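Local coordinates for ABC transporter (Thermotoga maritima, PDB 1JI0), which binds ATP and probably hydrolyses it to power the membrane transport of branched-chain amino acids, as the nucleotide-binding subunit of an ABC transporter, at residues Leu12-Gly17 with Lys45-Ser50. Sequence-based numbering, arbitrary orientation.
With ATP (adenosine-5'-triphosphate), chain B.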
loop_
_atom_site.group_PDB
_atom_site.type_symbol
_atom_site.label_atom_id
_atom_site.label_comp_id
_atom_site.label_asym_id
_atom_site.label_seq_id
_atom_site.Cartn_x
_atom_site.Cartn_y
_atom_site.Cartn_z
ATOM N N LEU A 12 -3.161 9.312 16.088
ATOM C CA LEU A 12 -4.250 9.492 15.140
ATOM C C LEU A 12 -5.582 8.979 15.664
ATOM O O LEU A 12 -5.668 7.872 16.193
ATOM C CB LEU A 12 -3.927 8.782 13.822
ATOM C CG LEU A 12 -5.048 8.692 12.776
ATOM C CD1 LEU A 12 -5.453 10.082 12.324
ATOM C CD2 LEU A 12 -4.588 7.858 11.589
ATOM N N HIS A 13 -6.615 9.805 15.511
ATOM C CA HIS A 13 -7.974 9.460 15.920
ATOM C C HIS A 13 -8.871 9.692 14.722
ATOM O O HIS A 13 -8.779 10.727 14.065
ATOM C CB HIS A 13 -8.445 10.341 17.083
ATOM C CG HIS A 13 -8.049 9.824 18.427
ATOM N ND1 HIS A 13 -8.799 8.897 19.117
ATOM C CD2 HIS A 13 -6.953 10.061 19.185
ATOM C CE1 HIS A 13 -8.182 8.583 20.243
ATOM N NE2 HIS A 13 -7.058 9.276 20.308
ATOM N N VAL A 14 -9.727 8.724 14.422
ATOM C CA VAL A 14 -10.636 8.872 13.298
ATOM C C VAL A 14 -12.032 8.446 13.709
ATOM O O VAL A 14 -12.236 7.345 14.226
ATOM C CB VAL A 14 -10.187 8.044 12.084
ATOM C CG1 VAL A 14 -11.205 8.179 10.957
ATOM C CG2 VAL A 14 -8.820 8.527 11.607
ATOM N N TYR A 15 -12.986 9.345 13.488
ATOM C CA TYR A 15 -14.385 9.112 13.820
ATOM C C TYR A 15 -15.202 9.327 12.563
ATOM O O TYR A 15 -15.005 10.308 11.855
ATOM C CB TYR A 15 -14.881 10.123 14.851
ATOM C CG TYR A 15 -14.218 10.105 16.207
ATOM C CD1 TYR A 15 -14.816 9.456 17.287
ATOM C CD2 TYR A 15 -13.044 10.826 16.438
ATOM C CE1 TYR A 15 -14.269 9.541 18.571
ATOM C CE2 TYR A 15 -12.490 10.915 17.708
ATOM C CZ TYR A 15 -13.106 10.278 18.772
ATOM O OH TYR A 15 -12.580 10.407 20.038
ATOM N N TYR A 16 -16.111 8.409 12.273
ATOM C CA TYR A 16 -17.047 8.654 11.181
ATOM C C TYR A 16 -18.354 7.878 11.365
ATOM O O TYR A 16 -18.375 6.693 11.668
ATOM C CB TYR A 16 -16.373 8.244 9.870
ATOM C CG TYR A 16 -16.204 6.765 9.820
ATOM C CD1 TYR A 16 -17.268 5.957 9.426
ATOM C CD2 TYR A 16 -14.963 6.187 10.085
ATOM C CE1 TYR A 16 -17.091 4.589 9.287
ATOM C CE2 TYR A 16 -14.786 4.819 9.948
ATOM C CZ TYR A 16 -15.842 4.021 9.548
ATOM O OH TYR A 16 -15.667 2.661 9.380
ATOM N N GLY A 17 -19.475 8.608 11.208
ATOM C CA GLY A 17 -20.779 7.967 11.347
ATOM C C GLY A 17 -21.193 7.844 12.815
ATOM O O GLY A 17 -21.727 8.762 13.425
ATOM N N LYS A 45 -7.935 -0.877 9.233
ATOM C CA LYS A 45 -6.822 -0.790 8.292
ATOM C C LYS A 45 -7.034 0.171 7.120
ATOM O O LYS A 45 -6.178 1.011 6.843
ATOM C CB LYS A 45 -6.487 -2.193 7.761
ATOM C CG LYS A 45 -6.074 -3.184 8.840
ATOM C CD LYS A 45 -5.693 -4.538 8.245
ATOM C CE LYS A 45 -6.843 -5.166 7.468
ATOM N NZ LYS A 45 -8.034 -5.427 8.329
ATOM N N THR A 46 -8.154 0.029 6.416
ATOM C CA THR A 46 -8.471 0.888 5.274
ATOM C C THR A 46 -8.699 2.322 5.742
ATOM O O THR A 46 -8.334 3.270 5.053
ATOM C CB THR A 46 -9.746 0.411 4.542
ATOM O OG1 THR A 46 -9.481 -0.835 3.897
ATOM C CG2 THR A 46 -10.180 1.424 3.480
ATOM N N THR A 47 -9.307 2.469 6.912
ATOM C CA THR A 47 -9.566 3.788 7.462
ATOM C C THR A 47 -8.228 4.494 7.687
ATOM O O THR A 47 -8.088 5.674 7.379
ATOM C CB THR A 47 -10.347 3.693 8.788
ATOM O OG1 THR A 47 -11.616 3.077 8.544
ATOM C CG2 THR A 47 -10.585 5.085 9.383
ATOM N N THR A 48 -7.239 3.762 8.196
ATOM C CA THR A 48 -5.927 4.352 8.433
ATOM C C THR A 48 -5.344 4.900 7.140
ATOM O O THR A 48 -4.885 6.042 7.104
ATOM C CB THR A 48 -4.950 3.330 9.049
ATOM O OG1 THR A 48 -5.449 2.924 10.328
ATOM C CG2 THR A 48 -3.561 3.942 9.224
ATOM N N LEU A 49 -5.381 4.099 6.077
ATOM C CA LEU A 49 -4.850 4.529 4.787
ATOM C C LEU A 49 -5.663 5.685 4.214
ATOM O O LEU A 49 -5.109 6.586 3.571
ATOM C CB LEU A 49 -4.862 3.380 3.774
ATOM C CG LEU A 49 -4.031 2.123 4.027
ATOM C CD1 LEU A 49 -4.124 1.224 2.809
ATOM C CD2 LEU A 49 -2.580 2.480 4.283
ATOM N N SER A 50 -6.976 5.645 4.426
ATOM C CA SER A 50 -7.856 6.696 3.930
ATOM C C SER A 50 -7.532 8.009 4.621
ATOM O O SER A 50 -7.476 9.052 3.977
ATOM C CB SER A 50 -9.324 6.332 4.171
ATOM O OG SER A 50 -9.727 5.270 3.314
HETATM P PG ATP B . -10.762 -3.401 4.679
HETATM O O1G ATP B . -11.274 -4.654 4.096
HETATM O O2G ATP B . -9.296 -3.228 4.592
HETATM O O3G ATP B . -11.603 -2.201 4.328
HETATM P PB ATP B . -10.429 -2.734 7.525
HETATM O O1B ATP B . -10.184 -3.639 8.693
HETATM O O2B ATP B . -9.339 -1.894 7.062
HETATM O O3B ATP B . -10.952 -3.632 6.268
HETATM P PA ATP B . -12.173 -0.401 7.900
HETATM O O1A ATP B . -12.252 0.119 6.527
HETATM O O2A ATP B . -11.435 0.404 8.908
HETATM O O3A ATP B . -11.703 -1.930 7.870
HETATM O "O5'" ATP B . -13.635 -0.638 8.398
HETATM C "C5'" ATP B . -13.896 -1.184 9.694
HETATM C "C4'" ATP B . -14.417 -0.160 10.636
HETATM O "O4'" ATP B . -15.725 0.252 10.142
HETATM C "C3'" ATP B . -14.677 -0.721 12.011
HETATM O "O3'" ATP B . -14.112 0.157 13.004
HETATM C "C2'" ATP B . -16.174 -0.818 12.085
HETATM O "O2'" ATP B . -16.705 -0.682 13.398
HETATM C "C1'" ATP B . -16.598 0.410 11.261
HETATM N N9 ATP B . -18.031 0.443 10.777
HETATM C C8 ATP B . -18.505 0.901 9.564
HETATM N N7 ATP B . -19.797 0.826 9.403
HETATM C C5 ATP B . -20.224 0.275 10.603
HETATM C C6 ATP B . -21.519 -0.071 11.096
HETATM N N6 ATP B . -22.600 0.126 10.360
HETATM N N1 ATP B . -21.631 -0.609 12.343
HETATM C C2 ATP B . -20.526 -0.801 13.077
HETATM N N3 ATP B . -19.249 -0.520 12.736
HETATM C C4 ATP B . -19.165 0.028 11.458
#
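Val14 and Thr47 meet methyl to methyl, CG1 of the valine lying 3.5 Å from CG2 of the threonine, and this is the tightly packed, buried part of the contact. The two side chains run past each other in opposite senses. Thr47 divides its branches between two tasks: with CG2 anti to the backbone N and OG1 beside it (chi1 -62°), the methyl is turned to the strand while the hydroxyl donates a 2.7 Å hydrogen bond from OG1 to O2A of the ATP alpha-phosphate.

Toward the nucleotide the strand and the helix fit more loosely. Tyr16 comes no nearer to the helix than CE2, 3.9 Å from OG1 of Thr47, and Tyr16 is only partly buried. Its chi1 of 69° sets CG between the backbone N and carbonyl carbon, and the phenol reaches the sugar, where O4' lies at the ring edge and CE1 is 4.0 Å from C8 of the adenine. Replacing Tyr16 by an alanine would probably leave the ribose, and C8 of the adenine, without their aromatic neighbour and open a gap beside Thr47.

Lys45 and Thr46 close the Walker A motif (P-loop), and Thr47 follows it in the first turn of helix 45-52; NZ of Lys45 donates to O1B of the beta-phosphate at 2.8 Å, and Gly39 O also accepts from this amine. The helix thus rests by one flank on strand 5-16 of the antiparallel sheet, with Ala21 and Ile22 of strand 19-23 beside the contact, while Lys45 and Leu49 pack against Val195 of strand 192-196 in the mixed sheet.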